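Local coordinates for piwi domain-containing protein (Vanderwaltozyma polyspora, PDB 5THE), which binds RNA as the C-terminal lobe of a budding-yeast Argonaute, and probably helps the whole protein select and cleave RNA targets, at residues L188-R193 with S216-D221; L264-L269 with K338-R343; S361-V366 with P381-I386. All blocks are in the same frame, centred on the assembly; numbering follows the deposited sequence.

Interaction 1. Residues L188-R193 with S216-D221. With nucleotides of chain B.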
loop_
_atom_site.group_PDB
_atom_site.type_symbol
_atom_site.label_atom_id
_atom_site.label_comp_id
_atom_site.label_asym_id
_atom_site.label_seq_id
_atom_site.Cartn_x
_atom_site.Cartn_y
_atom_site.Cartn_z
ATOM N N LEU A 188 1.820 -17.114 12.423
ATOM C CA LEU A 188 3.074 -16.900 11.703
ATOM C C LEU A 188 3.390 -18.164 10.913
ATOM O O LEU A 188 3.772 -19.188 11.486
ATOM C CB LEU A 188 4.206 -16.544 12.664
ATOM C CG LEU A 188 5.580 -16.383 12.015
ATOM C CD1 LEU A 188 5.552 -15.291 10.932
ATOM C CD2 LEU A 188 6.638 -16.094 13.083
ATOM N N TYR A 189 3.197 -18.112 9.604
ATOM C CA TYR A 189 3.608 -19.217 8.755
ATOM C C TYR A 189 5.112 -19.110 8.517
ATOM O O TYR A 189 5.597 -18.083 8.026
ATOM C CB TYR A 189 2.845 -19.192 7.436
ATOM C CG TYR A 189 1.388 -19.558 7.551
ATOM C CD1 TYR A 189 1.002 -20.808 8.031
ATOM C CD2 TYR A 189 0.391 -18.677 7.126
ATOM C CE1 TYR A 189 -0.329 -21.155 8.120
ATOM C CE2 TYR A 189 -0.953 -19.020 7.218
ATOM C CZ TYR A 189 -1.305 -20.262 7.716
ATOM O OH TYR A 189 -2.635 -20.620 7.813
ATOM N N VAL A 190 5.848 -20.155 8.883
ATOM C CA VAL A 190 7.296 -20.210 8.692
ATOM C C VAL A 190 7.554 -21.177 7.546
ATOM O O VAL A 190 7.367 -22.392 7.694
ATOM C CB VAL A 190 8.021 -20.646 9.970
ATOM C CG1 VAL A 190 9.527 -20.713 9.748
ATOM C CG2 VAL A 190 7.695 -19.668 11.116
ATOM N N LEU A 191 7.976 -20.647 6.401
ATOM C CA LEU A 191 8.103 -21.457 5.188
ATOM C C LEU A 191 9.484 -22.086 5.118
ATOM O O LEU A 191 10.494 -21.380 5.184
ATOM C CB LEU A 191 7.862 -20.615 3.934
ATOM C CG LEU A 191 6.638 -19.712 3.999
ATOM C CD1 LEU A 191 6.549 -18.873 2.747
ATOM C CD2 LEU A 191 5.371 -20.533 4.196
ATOM N N ARG A 192 9.531 -23.410 4.956
ATOM C CA ARG A 192 10.829 -24.069 4.830
ATOM C C ARG A 192 11.588 -23.579 3.598
ATOM O O ARG A 192 12.809 -23.392 3.646
ATOM C CB ARG A 192 10.649 -25.586 4.781
ATOM C CG ARG A 192 11.936 -26.346 4.453
ATOM C CD ARG A 192 12.299 -27.301 5.569
ATOM N NE ARG A 192 13.527 -28.046 5.310
ATOM C CZ ARG A 192 13.569 -29.321 4.944
ATOM N NH1 ARG A 192 12.452 -30.018 4.780
ATOM N NH2 ARG A 192 14.737 -29.906 4.741
ATOM N N ARG A 193 10.891 -23.364 2.484
ATOM C CA ARG A 193 11.525 -22.887 1.260
ATOM C C ARG A 193 10.798 -21.638 0.782
ATOM O O ARG A 193 9.564 -21.622 0.730
ATOM C CB ARG A 193 11.513 -23.973 0.156
ATOM C CG ARG A 193 11.949 -25.396 0.611
ATOM C CD ARG A 193 13.461 -25.654 0.507
ATOM N NE ARG A 193 13.845 -26.270 -0.769
ATOM C CZ ARG A 193 14.554 -27.393 -0.892
ATOM N NH1 ARG A 193 14.980 -28.041 0.185
ATOM N NH2 ARG A 193 14.845 -27.866 -2.097
ATOM N N SER A 216 0.896 -13.806 8.931
ATOM C CA SER A 216 2.021 -13.382 8.116
ATOM C C SER A 216 2.877 -14.598 7.795
ATOM O O SER A 216 2.942 -15.560 8.567
ATOM C CB SER A 216 2.891 -12.318 8.828
ATOM O OG SER A 216 2.124 -11.188 9.212
ATOM N N CYS A 217 3.537 -14.541 6.653
ATOM C CA CYS A 217 4.516 -15.541 6.279
ATOM C C CYS A 217 5.926 -15.014 6.466
ATOM O O CYS A 217 6.204 -13.822 6.329
ATOM C CB CYS A 217 4.349 -15.972 4.825
ATOM S SG CYS A 217 2.799 -16.776 4.558
ATOM N N VAL A 218 6.829 -15.945 6.688
ATOM C CA VAL A 218 8.225 -15.624 6.898
ATOM C C VAL A 218 9.015 -16.781 6.291
ATOM O O VAL A 218 8.630 -17.941 6.459
ATOM C CB VAL A 218 8.411 -15.414 8.419
ATOM C CG1 VAL A 218 8.986 -16.609 9.142
ATOM C CG2 VAL A 218 9.015 -14.092 8.748
ATOM N N VAL A 219 10.038 -16.477 5.485
ATOM C CA VAL A 219 10.911 -17.527 4.962
ATOM C C VAL A 219 11.893 -17.906 6.060
ATOM O O VAL A 219 12.570 -17.038 6.632
ATOM C CB VAL A 219 11.639 -17.071 3.678
ATOM C CG1 VAL A 219 12.615 -18.149 3.177
ATOM C CG2 VAL A 219 10.635 -16.754 2.588
ATOM N N TRP A 220 11.945 -19.201 6.368
ATOM C CA TRP A 220 12.713 -19.695 7.506
ATOM C C TRP A 220 14.190 -19.322 7.416
ATOM O O TRP A 220 14.797 -18.943 8.424
ATOM C CB TRP A 220 12.556 -21.216 7.601
ATOM C CG TRP A 220 13.356 -21.885 8.692
ATOM C CD1 TRP A 220 14.133 -23.000 8.557
ATOM C CD2 TRP A 220 13.469 -21.485 10.073
ATOM N NE1 TRP A 220 14.705 -23.331 9.759
ATOM C CE2 TRP A 220 14.316 -22.421 10.708
ATOM C CE3 TRP A 220 12.932 -20.442 10.833
ATOM C CZ2 TRP A 220 14.641 -22.343 12.066
ATOM C CZ3 TRP A 220 13.268 -20.359 12.189
ATOM C CH2 TRP A 220 14.109 -21.311 12.788
ATOM N N ASP A 221 14.797 -19.425 6.229
ATOM C CA ASP A 221 16.224 -19.096 6.152
ATOM C C ASP A 221 16.482 -17.624 6.432
ATOM O O ASP A 221 17.602 -17.267 6.814
ATOM C CB ASP A 221 16.823 -19.488 4.800
ATOM C CG ASP A 221 16.991 -21.003 4.658
ATOM O OD1 ASP A 221 17.061 -21.697 5.697
ATOM O OD2 ASP A 221 17.056 -21.502 3.511
ATOM O OP3 U B 1 2.487 -11.426 2.898
ATOM P P U B 1 3.249 -11.903 4.067
ATOM O OP1 U B 1 2.382 -12.765 4.907
ATOM O OP2 U B 1 3.910 -10.761 4.719
ATOM O "O5'" U B 1 4.377 -12.869 3.532
ATOM C "C5'" U B 1 5.603 -12.367 3.019
ATOM C "C4'" U B 1 6.627 -13.461 3.035
ATOM O "O4'" U B 1 6.202 -14.534 2.143
ATOM C "C3'" U B 1 8.030 -13.060 2.603
ATOM O "O3'" U B 1 8.975 -13.698 3.463
ATOM C "C2'" U B 1 8.136 -13.613 1.181
ATOM O "O2'" U B 1 9.448 -13.924 0.765
ATOM C "C1'" U B 1 7.257 -14.863 1.256
ATOM N N1 U B 1 6.674 -15.247 -0.046
ATOM C C2 U B 1 6.932 -16.509 -0.522
ATOM O O2 U B 1 7.591 -17.303 0.112
ATOM N N3 U B 1 6.384 -16.813 -1.748
ATOM C C4 U B 1 5.607 -15.976 -2.527
ATOM O O4 U B 1 5.168 -16.384 -3.607
ATOM C C5 U B 1 5.392 -14.673 -1.976
ATOM C C6 U B 1 5.927 -14.362 -0.788
ATOM P P A B 2 10.402 -13.014 3.737
ATOM O OP1 A B 2 11.093 -12.941 2.424
ATOM O OP2 A B 2 11.020 -13.731 4.895
ATOM O "O5'" A B 2 10.049 -11.529 4.187
ATOM C "C5'" A B 2 9.085 -11.279 5.213
ATOM C "C4'" A B 2 9.252 -9.899 5.782
ATOM O "O4'" A B 2 10.495 -9.833 6.512
ATOM C "C3'" A B 2 9.378 -8.778 4.767
ATOM O "O3'" A B 2 8.138 -8.367 4.268
ATOM C "C2'" A B 2 10.109 -7.702 5.557
ATOM O "O2'" A B 2 9.225 -7.093 6.488
ATOM C "C1'" A B 2 11.089 -8.558 6.345
ATOM N N9 A B 2 12.366 -8.780 5.638
ATOM C C8 A B 2 12.640 -9.767 4.724
ATOM N N7 A B 2 13.868 -9.767 4.289
ATOM C C5 A B 2 14.450 -8.719 4.994
ATOM C C6 A B 2 15.746 -8.211 4.977
ATOM N N6 A B 2 16.686 -8.743 4.194
ATOM N N1 A B 2 16.018 -7.148 5.781
ATOM C C2 A B 2 15.027 -6.658 6.546
ATOM N N3 A B 2 13.749 -7.056 6.646
ATOM C C4 A B 2 13.539 -8.093 5.829
HETATM O O HOH W 1 14.049 -21.057 4.008
HETATM O O HOH W 2 14.832 -23.873 5.449
#

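Interaction 2. Residues L264-L269 with K338-R343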
loop_
_atom_site.group_PDB
_atom_site.type_symbol
_atom_site.label_atom_id
_atom_site.label_comp_id
_atom_site.label_asym_id
_atom_site.label_seq_id
_atom_site.Cartn_x
_atom_site.Cartn_y
_atom_site.Cartn_z
ATOM N N LEU A 264 -13.391 17.630 8.305
ATOM C CA LEU A 264 -13.426 16.205 8.109
ATOM C C LEU A 264 -12.277 15.799 7.198
ATOM O O LEU A 264 -11.977 16.509 6.229
ATOM C CB LEU A 264 -14.760 15.764 7.488
ATOM C CG LEU A 264 -15.969 15.777 8.427
ATOM C CD1 LEU A 264 -17.236 15.596 7.616
ATOM C CD2 LEU A 264 -15.822 14.680 9.474
ATOM N N PRO A 265 -11.604 14.688 7.490
ATOM C CA PRO A 265 -10.480 14.272 6.644
ATOM C C PRO A 265 -10.955 13.890 5.253
ATOM O O PRO A 265 -12.046 13.348 5.070
ATOM C CB PRO A 265 -9.903 13.067 7.389
ATOM C CG PRO A 265 -11.053 12.515 8.149
ATOM C CD PRO A 265 -11.838 13.739 8.593
ATOM N N ILE A 266 -10.132 14.226 4.261
ATOM C CA ILE A 266 -10.420 13.817 2.898
ATOM C C ILE A 266 -10.385 12.301 2.825
ATOM O O ILE A 266 -9.560 11.647 3.472
ATOM C CB ILE A 266 -9.409 14.456 1.933
ATOM C CG1 ILE A 266 -9.543 15.975 1.970
ATOM C CG2 ILE A 266 -9.581 13.933 0.498
ATOM C CD1 ILE A 266 -8.370 16.694 1.315
ATOM N N LEU A 267 -11.317 11.728 2.072
ATOM C CA LEU A 267 -11.280 10.303 1.781
ATOM C C LEU A 267 -10.279 10.088 0.654
ATOM O O LEU A 267 -10.492 10.552 -0.472
ATOM C CB LEU A 267 -12.667 9.802 1.399
ATOM C CG LEU A 267 -12.689 8.385 0.820
ATOM C CD1 LEU A 267 -12.218 7.401 1.873
ATOM C CD2 LEU A 267 -14.068 8.013 0.317
ATOM N N VAL A 268 -9.165 9.432 0.961
ATOM C CA VAL A 268 -8.106 9.196 -0.015
ATOM C C VAL A 268 -8.251 7.766 -0.501
ATOM O O VAL A 268 -8.267 6.832 0.309
ATOM C CB VAL A 268 -6.708 9.444 0.580
ATOM C CG1 VAL A 268 -5.637 9.131 -0.451
ATOM C CG2 VAL A 268 -6.573 10.898 1.076
ATOM N N LEU A 269 -8.361 7.597 -1.820
ATOM C CA LEU A 269 -8.570 6.305 -2.450
ATOM C C LEU A 269 -7.389 5.944 -3.336
ATOM O O LEU A 269 -6.776 6.814 -3.959
ATOM C CB LEU A 269 -9.824 6.300 -3.323
ATOM C CG LEU A 269 -11.161 6.717 -2.716
ATOM C CD1 LEU A 269 -12.111 6.932 -3.869
ATOM C CD2 LEU A 269 -11.660 5.617 -1.782
ATOM N N LYS A 338 -14.806 15.508 0.811
ATOM C CA LYS A 338 -13.915 15.556 -0.343
ATOM C C LYS A 338 -13.366 14.158 -0.575
ATOM O O LYS A 338 -13.090 13.426 0.378
ATOM C CB LYS A 338 -12.729 16.524 -0.149
ATOM C CG LYS A 338 -13.086 18.004 -0.035
ATOM C CD LYS A 338 -11.806 18.834 0.059
ATOM C CE LYS A 338 -12.107 20.319 0.230
ATOM N NZ LYS A 338 -12.897 20.825 -0.915
ATOM N N ILE A 339 -13.187 13.804 -1.847
ATOM C CA ILE A 339 -12.638 12.508 -2.232
ATOM C C ILE A 339 -11.425 12.739 -3.127
ATOM O O ILE A 339 -11.478 13.541 -4.067
ATOM C CB ILE A 339 -13.695 11.638 -2.946
ATOM C CG1 ILE A 339 -14.895 11.405 -2.023
ATOM C CG2 ILE A 339 -13.124 10.325 -3.386
ATOM C CD1 ILE A 339 -16.010 10.595 -2.687
ATOM N N MET A 340 -10.338 12.036 -2.829
ATOM C CA MET A 340 -9.107 12.061 -3.614
ATOM C C MET A 340 -8.874 10.658 -4.155
ATOM O O MET A 340 -8.698 9.718 -3.374
ATOM C CB MET A 340 -7.933 12.512 -2.746
ATOM C CG MET A 340 -6.606 12.610 -3.455
ATOM S SD MET A 340 -6.273 14.299 -3.974
ATOM C CE MET A 340 -6.559 15.174 -2.430
ATOM N N TYR A 341 -8.864 10.520 -5.485
ATOM C CA TYR A 341 -8.876 9.220 -6.154
ATOM C C TYR A 341 -7.574 9.014 -6.932
ATOM O O TYR A 341 -7.371 9.607 -7.998
ATOM C CB TYR A 341 -10.095 9.129 -7.066
ATOM C CG TYR A 341 -10.164 7.880 -7.902
ATOM C CD1 TYR A 341 -10.084 6.625 -7.315
ATOM C CD2 TYR A 341 -10.327 7.953 -9.284
ATOM C CE1 TYR A 341 -10.151 5.465 -8.088
ATOM C CE2 TYR A 341 -10.399 6.809 -10.064
ATOM C CZ TYR A 341 -10.320 5.568 -9.460
ATOM O OH TYR A 341 -10.401 4.424 -10.224
ATOM N N PHE A 342 -6.689 8.174 -6.398
ATOM C CA PHE A 342 -5.418 7.882 -7.059
ATOM C C PHE A 342 -5.592 6.650 -7.925
ATOM O O PHE A 342 -5.962 5.589 -7.423
ATOM C CB PHE A 342 -4.291 7.645 -6.059
ATOM C CG PHE A 342 -3.757 8.897 -5.458
ATOM C CD1 PHE A 342 -2.711 9.583 -6.063
ATOM C CD2 PHE A 342 -4.296 9.391 -4.291
ATOM C CE1 PHE A 342 -2.212 10.743 -5.505
ATOM C CE2 PHE A 342 -3.793 10.559 -3.725
ATOM C CZ PHE A 342 -2.754 11.232 -4.343
ATOM N N ARG A 343 -5.317 6.785 -9.215
ATOM C CA ARG A 343 -5.536 5.695 -10.156
ATOM C C ARG A 343 -4.195 5.215 -10.698
ATOM O O ARG A 343 -3.465 5.984 -11.332
ATOM C CB ARG A 343 -6.446 6.137 -11.297
ATOM C CG ARG A 343 -6.575 5.096 -12.381
ATOM C CD ARG A 343 -7.167 3.802 -11.872
ATOM N NE ARG A 343 -7.950 3.206 -12.942
ATOM C CZ ARG A 343 -7.461 2.323 -13.800
ATOM N NH1 ARG A 343 -6.207 1.916 -13.671
ATOM N NH2 ARG A 343 -8.225 1.839 -14.770
HETATM O O HOH W 3 -13.665 15.155 3.746
#

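Interaction 3. Residues S361-V366 with P381-I386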
loop_
_atom_site.group_PDB
_atom_site.type_symbol
_atom_site.label_atom_id
_atom_site.label_comp_id
_atom_site.label_asym_id
_atom_site.label_seq_id
_atom_site.Cartn_x
_atom_site.Cartn_y
_atom_site.Cartn_z
ATOM N N SER A 361 -18.419 6.979 -12.452
ATOM C CA SER A 361 -18.921 5.877 -11.644
ATOM C C SER A 361 -18.826 6.194 -10.158
ATOM O O SER A 361 -19.734 5.867 -9.385
ATOM C CB SER A 361 -18.159 4.598 -11.970
ATOM O OG SER A 361 -18.531 3.573 -11.069
ATOM N N ILE A 362 -17.736 6.839 -9.737
ATOM C CA ILE A 362 -17.596 7.211 -8.333
ATOM C C ILE A 362 -18.690 8.193 -7.931
ATOM O O ILE A 362 -19.353 8.019 -6.903
ATOM C CB ILE A 362 -16.191 7.787 -8.066
ATOM C CG1 ILE A 362 -15.145 6.675 -8.182
ATOM C CG2 ILE A 362 -16.129 8.442 -6.694
ATOM C CD1 ILE A 362 -13.712 7.170 -8.115
ATOM N N LYS A 363 -18.894 9.245 -8.733
ATOM C CA LYS A 363 -19.849 10.273 -8.327
ATOM C C LYS A 363 -21.272 9.729 -8.330
ATOM O O LYS A 363 -22.065 10.030 -7.429
ATOM C CB LYS A 363 -19.733 11.491 -9.235
ATOM C CG LYS A 363 -18.435 12.280 -9.067
ATOM C CD LYS A 363 -18.479 13.547 -9.887
ATOM C CE LYS A 363 -19.458 14.554 -9.306
ATOM N NZ LYS A 363 -18.994 15.131 -8.014
ATOM N N GLU A 364 -21.599 8.887 -9.309
ATOM C CA GLU A 364 -22.956 8.361 -9.392
ATOM C C GLU A 364 -23.206 7.309 -8.325
ATOM O O GLU A 364 -24.303 7.253 -7.749
ATOM C CB GLU A 364 -23.211 7.819 -10.799
ATOM C CG GLU A 364 -23.192 8.972 -11.807
ATOM C CD GLU A 364 -23.608 8.598 -13.205
ATOM O OE1 GLU A 364 -23.542 7.398 -13.559
ATOM O OE2 GLU A 364 -23.990 9.534 -13.951
ATOM N N SER A 365 -22.198 6.490 -8.016
ATOM C CA SER A 365 -22.369 5.495 -6.957
ATOM C C SER A 365 -22.533 6.158 -5.593
ATOM O O SER A 365 -23.405 5.763 -4.812
ATOM C CB SER A 365 -21.196 4.518 -6.939
ATOM O OG SER A 365 -21.130 3.805 -8.166
ATOM N N VAL A 366 -21.713 7.167 -5.278
ATOM C CA VAL A 366 -21.875 7.786 -3.965
ATOM C C VAL A 366 -23.152 8.610 -3.926
ATOM O O VAL A 366 -23.726 8.821 -2.849
ATOM C CB VAL A 366 -20.653 8.638 -3.560
ATOM C CG1 VAL A 366 -19.356 7.822 -3.655
ATOM C CG2 VAL A 366 -20.571 9.911 -4.381
ATOM N N PRO A 381 -20.074 14.660 -3.036
ATOM C CA PRO A 381 -18.780 15.238 -2.617
ATOM C C PRO A 381 -17.881 15.502 -3.813
ATOM O O PRO A 381 -17.834 14.700 -4.757
ATOM C CB PRO A 381 -18.187 14.152 -1.702
ATOM C CG PRO A 381 -18.798 12.857 -2.211
ATOM C CD PRO A 381 -20.178 13.218 -2.725
ATOM N N PRO A 382 -17.130 16.604 -3.806
ATOM C CA PRO A 382 -16.211 16.877 -4.927
ATOM C C PRO A 382 -15.048 15.890 -4.979
ATOM O O PRO A 382 -14.474 15.508 -3.956
ATOM C CB PRO A 382 -15.718 18.302 -4.641
ATOM C CG PRO A 382 -15.905 18.490 -3.136
ATOM C CD PRO A 382 -17.113 17.669 -2.786
ATOM N N VAL A 383 -14.677 15.509 -6.192
ATOM C CA VAL A 383 -13.670 14.486 -6.428
ATOM C C VAL A 383 -12.452 15.110 -7.105
ATOM O O VAL A 383 -12.582 15.957 -7.995
ATOM C CB VAL A 383 -14.258 13.349 -7.285
ATOM C CG1 VAL A 383 -13.197 12.307 -7.606
ATOM C CG2 VAL A 383 -15.463 12.713 -6.567
ATOM N N THR A 384 -11.265 14.692 -6.681
ATOM C CA THR A 384 -10.043 14.945 -7.434
ATOM C C THR A 384 -9.503 13.590 -7.861
ATOM O O THR A 384 -9.419 12.671 -7.039
ATOM C CB THR A 384 -8.995 15.700 -6.604
ATOM O OG1 THR A 384 -9.489 16.998 -6.243
ATOM C CG2 THR A 384 -7.693 15.866 -7.423
ATOM N N CYS A 385 -9.144 13.455 -9.132
ATOM C CA CYS A 385 -8.532 12.227 -9.627
ATOM C C CYS A 385 -7.080 12.474 -10.043
ATOM O O CYS A 385 -6.784 13.407 -10.801
ATOM C CB CYS A 385 -9.333 11.651 -10.799
ATOM S SG CYS A 385 -8.508 10.261 -11.597
ATOM N N ILE A 386 -6.176 11.623 -9.561
ATOM C CA ILE A 386 -4.774 11.689 -9.948
ATOM C C ILE A 386 -4.331 10.327 -10.453
ATOM O O ILE A 386 -4.477 9.318 -9.754
ATOM C CB ILE A 386 -3.866 12.143 -8.792
ATOM C CG1 ILE A 386 -4.273 13.544 -8.333
ATOM C CG2 ILE A 386 -2.392 12.111 -9.246
ATOM C CD1 ILE A 386 -3.414 14.085 -7.202
HETATM O O HOH W 4 -19.481 13.079 -6.062
#

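Interaction 1. Residues L188-R193 with S216-D221
Tyr189 and Leu191 exchange backbone hydrogen bonds with the strand of Ser216 to Val219 in parallel register. Tyr189 N donates to Ser216 O (2.8 Å), Val218 N to Tyr189 O, and Leu191 N to Val218 O, the last almost straight at 175°. Trp220 N reaches Leu191 O, tying the first turn of helix 220-223 to the C-terminal end of strand 185-191. Two waters extend this link from Arg192 O, one to Asp221 N and the other to Asp221 OD1.

On one face of the sheet, Leu188 CD1 rests on Val218 CB, and Val190 stands beside Val218, pointing the same way. With CG1 of Val190 anti to the backbone N (chi1 179°), that methyl is turned to Trp220, 3.6 Å from its CE3; Phe83 meets the same indole edge-to-face. On the other, Cys217 SG packs on Tyr189 CB (3.8 Å) and lies obliquely to the ring, 5.2 Å from its centroid, a sulfur-aromatic contact; the tyrosine OH bonds to Thr207.

Backbone N-H groups bind phosphates of the RNA, chain B: Cys217 N donates to OP1 of U1 (2.7 Å), the 5' phosphate, and Val219 N to OP2 of A2 (3.0 Å), the next one, while Leu191 CD1 approaches O2 of U1 at 3.2 Å.

Such phosphate anchoring by the second strand of a beta-alpha-beta unit is consistent with the Rossmann-like MID domain of Argonautes, which holds the guide 5' end.

Interaction 2. Residues L264-L269 with K338-R343
Two neighbouring parallel strands of the RNase H-like PIWI fold meet here, with Leu267, Val268 and Leu269 paired to Ile339, Met340 and Tyr341. Backbone bonds run between them from Leu267 N to Lys338 O (3.0 Å), from Met340 N to Leu267 O, from Leu269 N to Met340 O and from Phe342 N to Leu269 O (2.8 Å). Just ahead of this pairing, a water donates to Pro265 O and accepts from Lys338 N.

On the face of Leu269, its CD1 comes within 3.6 Å of Ile339 CG2 and also touches CD1 of Tyr341, obliquely to that ring. Helix 320-329 packs on this face through Met320, as expected of a PIWI central sheet with helices on both sides; helix 465-475 lies against Met340 and Phe342 on the other. Phe342 turns its ring edge to the first strand, where Leu269 O lies in the ring plane and Val268 CG1 sits 4.0 Å from CE2.

Ile266 points its CG2, anti to the backbone N, to Lys338 O (3.5 Å) and to CB of Met340, while CG1 crosses the lysine chain at CB (3.9 Å). Cut back to an alanine, this isoleucine would lose both branches, which would probably leave a gap between Lys338 and Met340 and the lysine's aliphatic part freer to move. The ammonium group of Lys338 is bonded to Asn461.

Interaction 3. Residues S361-V366 with P381-I386
The side chains of Lys363 and Val383 run alongside each other but head opposite ways, bringing CG of the lysine to 3.9 Å from CG2 of the valine. That methyl also faces CG2 of Ile362 from the preceding helix position, more loosely at 4.3 Å. Further along the lysine, bends at chi3 and chi4 (both 70°) curl the chain back toward the loop, and a water accepts from NZ (2.9 Å) and lies 2.7 Å from Pro381 O, to which it probably donates. The ammonium group also has salt bridges to Glu460 and Asp380, and these charges would be expected to stabilise its protonated form.

One turn on, Val366 crosses the Pro381 ring at an angle, its CG2 touching CD at 3.7 Å. With CG1 anti to the carbonyl carbon (chi1 -54°), CG2 falls between the backbone N and the carbonyl carbon and points to the proline.

The contact lies within the beta-alpha-beta unit of strand 339-344, helix 351-373 and strand 383-389, and joins the helix to the start of the last strand. From the helix, Ile362 also packs on Tyr341 of strand 339-344, Pro381 reaches Ile339, and Val366 meets Met320 and Leu324 of helix 320-329.

Overall arrangement
Interactions 2 and 3 adjoin, their centres about 9 Å apart, and touch where strand 339-344 of interaction 2 pairs with strand 383-389 of interaction 3. Tyr341 N lies 2.7 Å from Thr384 O, and Arg343 N lies 2.7 Å from Ile386 O, both probable hydrogen bonds joining the two contacts within one sheet. Interaction 1 belongs to a separate parallel sheet on the opposite side of the chain's centre, with its centre about 36 Å from that of interaction 2 and 41 Å from that of interaction 3. It alone touches the RNA; the nearest atoms of interactions 2 and 3 are about 14 Å and 16 Å from the bound nucleic acid.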